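PDB 5WRT: soluble inorganic pyrophosphatase, which probably hydrolyses inorganic pyrophosphate to phosphate with the help of magnesium ions, as a family I soluble pyrophosphatase of Toxoplasma gondii. Local coordinates for residues 32-37 with 46-51; 109-114 with 144-149; 138-143 with 169-174. All coordinates share one frame; numbering follows the deposited sequence.

The chain first closes interaction 1: it passes through 32-37, turns, and comes back as strand 47-53 to lie against them. That strand pairs antiparallel with strand 136-149, which serves both later contacts. Interaction 2 opens at the 109-114 loop and ends on residues 144-149 of this long strand. Interaction 3 starts just before, at 138-143, and ends at 169-174, where helix 173-179 begins. Interactions 2 and 3 therefore cross along the sequence, and interaction 1 precedes both. Interactions 1 and 3 touch, with F47 O 2.6 Å from V139 N. Interactions 1 and 2 lie on opposite sides of the chain's centre, their centres about 24 Å apart.

Interaction 1 of 3, residues 32-37 with 46-51; sequences DIPLFP and LFNMVV
L46 meets P37. Its CB lies 4.0 Å from P37 CG, and its carbonyl O lies near P37 CD. The same O sits at the edge of the F36 ring, near the ring plane, 3.6 Å from F36 CD1.

F47 follows. Its ring and that of F36 lie side by side and point the same way. Their planes make an angle of 46°, so the pair is oblique. The nearest carbons are F36 CE1 and F47 CE2, 3.4 Å apart. Both residues have CG beside the backbone N. L35 CD1 reaches the edge of the F47 ring, while L35 CG lies over the centre of the F36 ring. Helix 214-232 covers this cluster through V221 and Y222.

N48 carries the polar part. Its backbone N donates to L35 O at 2.8 Å, and the bond is nearly straight at 166°. The CA of F47 also approaches L35 O, in a CA-H...O contact. The amide of N48 slides past the P37 ring in the opposite direction. Its ND2 gives a weak hydrogen bond to P34 O, at 3.3 Å, and lies 3.4 Å from P37 CB. The I33 side chain crosses that of N48 at about a right angle, with CG2 nearest ND2.

Further along, V50 CG2 faces I33 CD1 in a loose apolar contact. V50 also touches P97, and its side chain is about 5 Å from that of E52, which binds magnesium in this protein but holds none in this chain.

The loop is thus pinned to the strand by one firm backbone bond and one weak amide bond. N48 is buried; the backbone bond satisfies L35 O and N48 N, and the weak one gives ND2 a partner.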
loop_
_atom_site.group_PDB
_atom_site.type_symbol
_atom_site.label_atom_id
_atom_site.label_comp_id
_atom_site.label_asym_id
_atom_site.label_seq_id
_atom_site.Cartn_x
_atom_site.Cartn_y
_atom_site.Cartn_z
ATOM N N ASP A 32 1.122 10.193 30.899
ATOM C CA ASP A 32 1.180 9.478 32.166
ATOM C C ASP A 32 1.494 7.995 32.034
ATOM O O ASP A 32 1.681 7.332 33.056
ATOM C CB ASP A 32 -0.146 9.636 32.915
ATOM C CG ASP A 32 -0.703 11.047 32.848
ATOM O OD1 ASP A 32 0.031 12.019 33.122
ATOM O OD2 ASP A 32 -1.898 11.180 32.485
ATOM N N ILE A 33 1.574 7.463 30.819
ATOM C CA ILE A 33 2.016 6.079 30.620
ATOM C C ILE A 33 3.534 6.052 30.525
ATOM O O ILE A 33 4.112 6.796 29.722
ATOM C CB ILE A 33 1.361 5.452 29.384
ATOM C CG1 ILE A 33 -0.137 5.279 29.624
ATOM C CG2 ILE A 33 2.002 4.110 29.056
ATOM C CD1 ILE A 33 -0.831 4.468 28.571
ATOM N N PRO A 34 4.216 5.228 31.319
ATOM C CA PRO A 34 5.677 5.165 31.222
ATOM C C PRO A 34 6.110 4.596 29.881
ATOM O O PRO A 34 5.490 3.673 29.348
ATOM C CB PRO A 34 6.071 4.242 32.381
ATOM C CG PRO A 34 4.858 3.410 32.624
ATOM C CD PRO A 34 3.687 4.308 32.341
ATOM N N LEU A 35 7.175 5.176 29.325
ATOM C CA LEU A 35 7.715 4.664 28.072
ATOM C C LEU A 35 8.285 3.261 28.249
ATOM O O LEU A 35 8.134 2.409 27.367
ATOM C CB LEU A 35 8.784 5.614 27.532
ATOM C CG LEU A 35 9.539 5.125 26.294
ATOM C CD1 LEU A 35 8.574 4.853 25.150
ATOM C CD2 LEU A 35 10.602 6.126 25.878
ATOM N N PHE A 36 8.932 3.002 29.385
ATOM C CA PHE A 36 9.498 1.691 29.690
ATOM C C PHE A 36 8.638 0.990 30.733
ATOM O O PHE A 36 8.703 1.335 31.923
ATOM C CB PHE A 36 10.942 1.816 30.185
ATOM C CG PHE A 36 11.848 2.553 29.241
ATOM C CD1 PHE A 36 12.340 1.930 28.106
ATOM C CD2 PHE A 36 12.221 3.862 29.495
ATOM C CE1 PHE A 36 13.179 2.601 27.239
ATOM C CE2 PHE A 36 13.060 4.539 28.631
ATOM C CZ PHE A 36 13.539 3.906 27.501
ATOM N N PRO A 37 7.818 0.010 30.346
ATOM C CA PRO A 37 6.926 -0.624 31.331
ATOM C C PRO A 37 7.663 -1.349 32.449
ATOM O O PRO A 37 7.108 -1.488 33.545
ATOM C CB PRO A 37 6.088 -1.589 30.479
ATOM C CG PRO A 37 6.881 -1.795 29.227
ATOM C CD PRO A 37 7.620 -0.518 28.987
ATOM N N LEU A 46 11.869 -3.410 26.687
ATOM C CA LEU A 46 10.488 -3.241 26.267
ATOM C C LEU A 46 10.107 -1.770 26.279
ATOM O O LEU A 46 10.468 -1.032 27.202
ATOM C CB LEU A 46 9.537 -4.028 27.174
ATOM C CG LEU A 46 9.643 -5.551 27.095
ATOM C CD1 LEU A 46 8.572 -6.210 27.951
ATOM C CD2 LEU A 46 9.538 -6.014 25.650
ATOM N N PHE A 47 9.381 -1.350 25.249
ATOM C CA PHE A 47 8.792 -0.024 25.180
ATOM C C PHE A 47 7.283 -0.197 25.134
ATOM O O PHE A 47 6.782 -1.144 24.520
ATOM C CB PHE A 47 9.239 0.760 23.937
ATOM C CG PHE A 47 10.729 0.889 23.782
ATOM C CD1 PHE A 47 11.487 -0.173 23.320
ATOM C CD2 PHE A 47 11.365 2.086 24.073
ATOM C CE1 PHE A 47 12.854 -0.049 23.163
ATOM C CE2 PHE A 47 12.731 2.215 23.918
ATOM C CZ PHE A 47 13.477 1.147 23.462
ATOM N N ASN A 48 6.555 0.713 25.768
ATOM C CA ASN A 48 5.106 0.683 25.658
ATOM C C ASN A 48 4.671 1.374 24.375
ATOM O O ASN A 48 5.239 2.393 23.974
ATOM C CB ASN A 48 4.445 1.334 26.873
ATOM C CG ASN A 48 4.010 0.315 27.912
ATOM O OD1 ASN A 48 3.649 -0.815 27.577
ATOM N ND2 ASN A 48 4.027 0.714 29.175
ATOM N N MET A 49 3.670 0.795 23.723
ATOM C CA MET A 49 3.103 1.343 22.501
ATOM C C MET A 49 1.630 1.633 22.730
ATOM O O MET A 49 0.886 0.758 23.183
ATOM C CB MET A 49 3.276 0.371 21.331
ATOM C CG MET A 49 2.310 0.612 20.178
ATOM S SD MET A 49 2.453 -0.637 18.883
ATOM C CE MET A 49 1.458 0.098 17.585
ATOM N N VAL A 50 1.219 2.859 22.430
ATOM C CA VAL A 50 -0.191 3.229 22.450
ATOM C C VAL A 50 -0.733 2.982 21.049
ATOM O O VAL A 50 -0.341 3.656 20.093
ATOM C CB VAL A 50 -0.392 4.686 22.883
ATOM C CG1 VAL A 50 -1.856 5.086 22.745
ATOM C CG2 VAL A 50 0.087 4.885 24.315
ATOM N N VAL A 51 -1.627 2.007 20.924
ATOM C CA VAL A 51 -2.187 1.649 19.626
ATOM C C VAL A 51 -3.247 2.677 19.260
ATOM O O VAL A 51 -4.241 2.840 19.976
ATOM C CB VAL A 51 -2.774 0.231 19.651
ATOM C CG1 VAL A 51 -3.365 -0.124 18.294
ATOM C CG2 VAL A 51 -1.710 -0.775 20.061
#

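Interaction 2 of 3, residues 109-114 with 144-149; sequences REVFHA and ALAMID
I148 has CG1 anti to its carbonyl carbon (chi1 -53°), and chi2 of -60° then sets CD1 toward the 109-114 loop. F112 also has CG anti to its carbonyl carbon, which places the ring beside I148. I148 CG1 meets the ring at its edge, near the plane, 3.6 Å from F112 CD2.

The end of I148 meets the turn itself. Its CD1 lies 3.6 Å from V111 O and 3.9 Å from A114 CB. V111 CB is a looser neighbour of the same methyl. Two residues back along the strand, V111 CG1 meets A146 CB at 4.3 Å. No hydrogen bond joins the two segments; the contact is made mainly by apolar side chains. V111 and A146 both also touch H207 of strand 204-212.

V111 to A114 form a type I' beta turn, with F112 and H113 at positive phi and A114 N bonded to V111 O at 3.0 Å. The turn leads into strand 115-125, which carries the magnesium ligands D117 and D122. The arrangement is a tight turn packed on the end of a long strand in the curled beta sheet of the family I pyrophosphatase fold.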
loop_
_atom_site.group_PDB
_atom_site.type_symbol
_atom_site.label_atom_id
_atom_site.label_comp_id
_atom_site.label_asym_id
_atom_site.label_seq_id
_atom_site.Cartn_x
_atom_site.Cartn_y
_atom_site.Cartn_z
ATOM N N ARG A 109 23.014 14.375 7.395
ATOM C CA ARG A 109 22.916 14.444 5.945
ATOM C C ARG A 109 22.295 13.186 5.349
ATOM O O ARG A 109 21.798 13.223 4.219
ATOM C CB ARG A 109 24.328 14.638 5.382
ATOM C CG ARG A 109 24.490 14.526 3.885
ATOM C CD ARG A 109 23.930 15.710 3.138
ATOM N NE ARG A 109 24.195 15.543 1.715
ATOM C CZ ARG A 109 25.285 15.982 1.090
ATOM N NH1 ARG A 109 26.224 16.645 1.753
ATOM N NH2 ARG A 109 25.423 15.763 -0.208
ATOM N N GLU A 110 22.258 12.095 6.110
ATOM C CA GLU A 110 21.544 10.885 5.719
ATOM C C GLU A 110 20.030 11.055 5.707
ATOM O O GLU A 110 19.341 10.267 5.053
ATOM C CB GLU A 110 21.988 9.750 6.632
ATOM C CG GLU A 110 23.488 9.529 6.497
ATOM C CD GLU A 110 24.291 10.209 7.592
ATOM O OE1 GLU A 110 25.453 9.805 7.815
ATOM O OE2 GLU A 110 23.784 11.186 8.187
ATOM N N VAL A 111 19.499 12.052 6.404
ATOM C CA VAL A 111 18.068 12.309 6.416
ATOM C C VAL A 111 17.739 13.625 5.711
ATOM O O VAL A 111 16.706 14.230 5.981
ATOM C CB VAL A 111 17.512 12.281 7.848
ATOM C CG1 VAL A 111 17.735 10.914 8.473
ATOM C CG2 VAL A 111 18.158 13.364 8.694
ATOM N N PHE A 112 18.613 14.063 4.802
ATOM C CA PHE A 112 18.437 15.303 4.042
ATOM C C PHE A 112 18.289 16.512 4.959
ATOM O O PHE A 112 17.613 17.484 4.611
ATOM C CB PHE A 112 17.238 15.227 3.091
ATOM C CG PHE A 112 17.156 13.953 2.303
ATOM C CD1 PHE A 112 17.869 13.802 1.128
ATOM C CD2 PHE A 112 16.333 12.921 2.719
ATOM C CE1 PHE A 112 17.785 12.634 0.398
ATOM C CE2 PHE A 112 16.242 11.752 1.992
ATOM C CZ PHE A 112 16.969 11.607 0.829
ATOM N N HIS A 113 18.918 16.460 6.134
ATOM C CA HIS A 113 18.857 17.528 7.132
ATOM C C HIS A 113 17.422 17.855 7.553
ATOM O O HIS A 113 17.156 18.951 8.056
ATOM C CB HIS A 113 19.562 18.791 6.620
ATOM C CG HIS A 113 21.025 18.601 6.357
ATOM N ND1 HIS A 113 21.913 18.211 7.336
ATOM C CD2 HIS A 113 21.750 18.733 5.222
ATOM C CE1 HIS A 113 23.124 18.116 6.817
ATOM N NE2 HIS A 113 23.053 18.429 5.535
ATOM N N ALA A 114 16.494 16.920 7.351
ATOM C CA ALA A 114 15.094 17.124 7.703
ATOM C C ALA A 114 14.920 17.309 9.207
ATOM O O ALA A 114 15.741 16.863 10.015
ATOM C CB ALA A 114 14.249 15.944 7.226
ATOM N N ALA A 144 13.834 0.719 12.173
ATOM C CA ALA A 144 13.196 1.999 11.905
ATOM C C ALA A 144 13.455 2.417 10.466
ATOM O O ALA A 144 14.570 2.268 9.961
ATOM C CB ALA A 144 13.697 3.084 12.864
ATOM N N LEU A 145 12.417 2.941 9.821
ATOM C CA LEU A 145 12.515 3.525 8.490
ATOM C C LEU A 145 12.458 5.041 8.621
ATOM O O LEU A 145 11.598 5.573 9.330
ATOM C CB LEU A 145 11.385 3.027 7.587
ATOM C CG LEU A 145 11.445 1.563 7.150
ATOM C CD1 LEU A 145 10.058 1.054 6.790
ATOM C CD2 LEU A 145 12.394 1.403 5.975
ATOM N N ALA A 146 13.374 5.732 7.942
ATOM C CA ALA A 146 13.486 7.187 8.049
ATOM C C ALA A 146 12.739 7.824 6.883
ATOM O O ALA A 146 13.329 8.277 5.901
ATOM C CB ALA A 146 14.950 7.611 8.079
ATOM N N MET A 147 11.416 7.873 7.006
ATOM C CA MET A 147 10.596 8.484 5.972
ATOM C C MET A 147 10.711 10.004 6.046
ATOM O O MET A 147 10.737 10.589 7.133
ATOM C CB MET A 147 9.142 8.027 6.109
ATOM C CG MET A 147 8.291 8.270 4.870
ATOM S SD MET A 147 6.524 8.426 5.194
ATOM C CE MET A 147 6.453 9.982 6.062
ATOM N N ILE A 148 10.798 10.637 4.879
ATOM C CA ILE A 148 10.854 12.089 4.757
ATOM C C ILE A 148 9.558 12.559 4.111
ATOM O O ILE A 148 9.308 12.285 2.931
ATOM C CB ILE A 148 12.073 12.548 3.947
ATOM C CG1 ILE A 148 13.357 11.941 4.516
ATOM C CG2 ILE A 148 12.164 14.065 3.940
ATOM C CD1 ILE A 148 13.616 12.312 5.956
ATOM N N ASP A 149 8.733 13.264 4.882
ATOM C CA ASP A 149 7.447 13.779 4.414
ATOM C C ASP A 149 7.562 15.295 4.304
ATOM O O ASP A 149 7.388 16.011 5.294
ATOM C CB ASP A 149 6.319 13.382 5.362
ATOM C CG ASP A 149 4.939 13.589 4.755
ATOM O OD1 ASP A 149 4.799 14.430 3.840
ATOM O OD2 ASP A 149 3.991 12.905 5.196
#

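Interaction 3 of 3, residues 138-143 with 169-174; sequences PVKVLG and QLNSVA
L142 and S172 come closest in the backbone, with CA atoms 4.6 Å apart, as residues 140-143 and 170-173 run in nearly the same direction, 17° apart. L142 and G143 both face L158 of strand 152-161, a classic beta bulge in strand 136-149.

K140 makes the polar link. Its CG is anti to the backbone N, and the chain bends at chi3 (46°), which brings NZ to the 169-174 loop. NZ donates to L170 O at 2.8 Å, from a position tilted 30° from the carbonyl plane. It also donates to N171 OD1 at 2.9 Å, this time from above the plane of the side-chain carbonyl. F167 adds a third bond to NZ through its O, and its ring makes a cation-pi contact with K140.

L142 supplies the apolar part. Its CD2 lies 3.9 Å from L170 CB and 3.4 Å from L170 O, so this methyl packs against the loop backbone as well as its side chain. L142 also touches V176 of helix 173-179. V173 CG2 lies 4.1 Å from G143 CA.

A water lies between the two backbones, 3.2 Å from V141 O and 2.8 Å from N171 O. S172 stands at the N-cap position of helix 173-179, but its own side chain makes no capping bond. D175 OD2 accepts from N171 N, and weakly from S172 N.

L170 O and N171 OD1 are two acceptors close together, and the ammonium group bonded to both probably offsets their repulsion. Three carbonyl oxygens and the F167 ring probably stabilise the charge of the buried ammonium group. The lysine thus ties the loop before the helix to the strand.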
loop_
_atom_site.group_PDB
_atom_site.type_symbol
_atom_site.label_atom_id
_atom_site.label_comp_id
_atom_site.label_asym_id
_atom_site.label_seq_id
_atom_site.Cartn_x
_atom_site.Cartn_y
_atom_site.Cartn_z
ATOM N N PRO A 138 3.431 -3.708 25.563
ATOM C CA PRO A 138 4.897 -3.633 25.539
ATOM C C PRO A 138 5.436 -4.276 24.271
ATOM O O PRO A 138 5.022 -5.373 23.890
ATOM C CB PRO A 138 5.321 -4.412 26.793
ATOM C CG PRO A 138 4.055 -4.649 27.576
ATOM C CD PRO A 138 2.946 -4.655 26.578
ATOM N N VAL A 139 6.368 -3.587 23.619
ATOM C CA VAL A 139 6.917 -4.048 22.353
ATOM C C VAL A 139 8.436 -4.042 22.430
ATOM O O VAL A 139 9.042 -3.265 23.175
ATOM C CB VAL A 139 6.437 -3.181 21.163
ATOM C CG1 VAL A 139 4.918 -3.182 21.076
ATOM C CG2 VAL A 139 6.971 -1.759 21.285
ATOM N N LYS A 140 9.049 -4.925 21.649
ATOM C CA LYS A 140 10.488 -4.920 21.437
ATOM C C LYS A 140 10.774 -4.274 20.090
ATOM O O LYS A 140 10.196 -4.666 19.070
ATOM C CB LYS A 140 11.062 -6.336 21.489
ATOM C CG LYS A 140 12.522 -6.428 21.078
ATOM C CD LYS A 140 13.097 -7.802 21.378
ATOM C CE LYS A 140 12.162 -8.910 20.921
ATOM N NZ LYS A 140 12.800 -10.251 21.029
ATOM N N VAL A 141 11.657 -3.285 20.095
ATOM C CA VAL A 141 11.955 -2.509 18.898
ATOM C C VAL A 141 12.897 -3.301 18.000
ATOM O O VAL A 141 13.910 -3.840 18.462
ATOM C CB VAL A 141 12.546 -1.145 19.283
ATOM C CG1 VAL A 141 13.340 -0.574 18.147
ATOM C CG2 VAL A 141 11.429 -0.192 19.690
ATOM N N LEU A 142 12.564 -3.370 16.707
ATOM C CA LEU A 142 13.323 -4.158 15.747
ATOM C C LEU A 142 14.062 -3.329 14.706
ATOM O O LEU A 142 15.030 -3.825 14.122
ATOM C CB LEU A 142 12.394 -5.137 15.014
ATOM C CG LEU A 142 11.635 -6.141 15.880
ATOM C CD1 LEU A 142 10.529 -6.809 15.074
ATOM C CD2 LEU A 142 12.586 -7.173 16.458
ATOM N N GLY A 143 13.639 -2.097 14.461
ATOM C CA GLY A 143 14.229 -1.299 13.406
ATOM C C GLY A 143 13.407 -0.052 13.171
ATOM O O GLY A 143 12.424 0.213 13.868
ATOM N N GLN A 169 11.997 -14.766 18.821
ATOM C CA GLN A 169 12.744 -15.077 17.611
ATOM C C GLN A 169 13.095 -13.849 16.784
ATOM O O GLN A 169 13.943 -13.944 15.889
ATOM C CB GLN A 169 11.941 -16.047 16.742
ATOM C CG GLN A 169 11.943 -17.481 17.231
ATOM C CD GLN A 169 11.242 -18.409 16.264
ATOM O OE1 GLN A 169 10.031 -18.613 16.352
ATOM N NE2 GLN A 169 11.997 -18.967 15.325
ATOM N N LEU A 170 12.463 -12.710 17.046
ATOM C CA LEU A 170 12.701 -11.480 16.304
ATOM C C LEU A 170 13.480 -10.505 17.177
ATOM O O LEU A 170 12.993 -10.090 18.232
ATOM C CB LEU A 170 11.384 -10.851 15.844
ATOM C CG LEU A 170 10.492 -11.707 14.944
ATOM C CD1 LEU A 170 9.168 -11.004 14.679
ATOM C CD2 LEU A 170 11.200 -12.039 13.639
ATOM N N ASN A 171 14.685 -10.141 16.737
ATOM C CA ASN A 171 15.484 -9.149 17.443
ATOM C C ASN A 171 16.052 -8.051 16.554
ATOM O O ASN A 171 16.534 -7.048 17.092
ATOM C CB ASN A 171 16.643 -9.820 18.199
ATOM C CG ASN A 171 16.176 -10.930 19.121
ATOM O OD1 ASN A 171 15.482 -10.678 20.106
ATOM N ND2 ASN A 171 16.548 -12.165 18.806
ATOM N N SER A 172 16.011 -8.195 15.231
ATOM C CA SER A 172 16.465 -7.139 14.337
ATOM C C SER A 172 15.766 -7.284 12.989
ATOM O O SER A 172 14.990 -8.218 12.763
ATOM C CB SER A 172 17.988 -7.147 14.178
ATOM O OG SER A 172 18.453 -5.854 13.813
ATOM N N VAL A 173 16.057 -6.336 12.093
ATOM C CA VAL A 173 15.497 -6.344 10.742
ATOM C C VAL A 173 15.765 -7.674 10.048
ATOM O O VAL A 173 14.894 -8.216 9.356
ATOM C CB VAL A 173 16.061 -5.165 9.929
ATOM C CG1 VAL A 173 15.562 -5.221 8.492
ATOM C CG2 VAL A 173 15.690 -3.843 10.582
ATOM N N ALA A 174 16.975 -8.213 10.214
ATOM C CA ALA A 174 17.347 -9.435 9.508
ATOM C C ALA A 174 16.423 -10.593 9.863
ATOM O O ALA A 174 16.076 -11.406 8.997
ATOM C CB ALA A 174 18.802 -9.793 9.816
HETATM O O HOH W 1 15.745 -6.153 19.657
#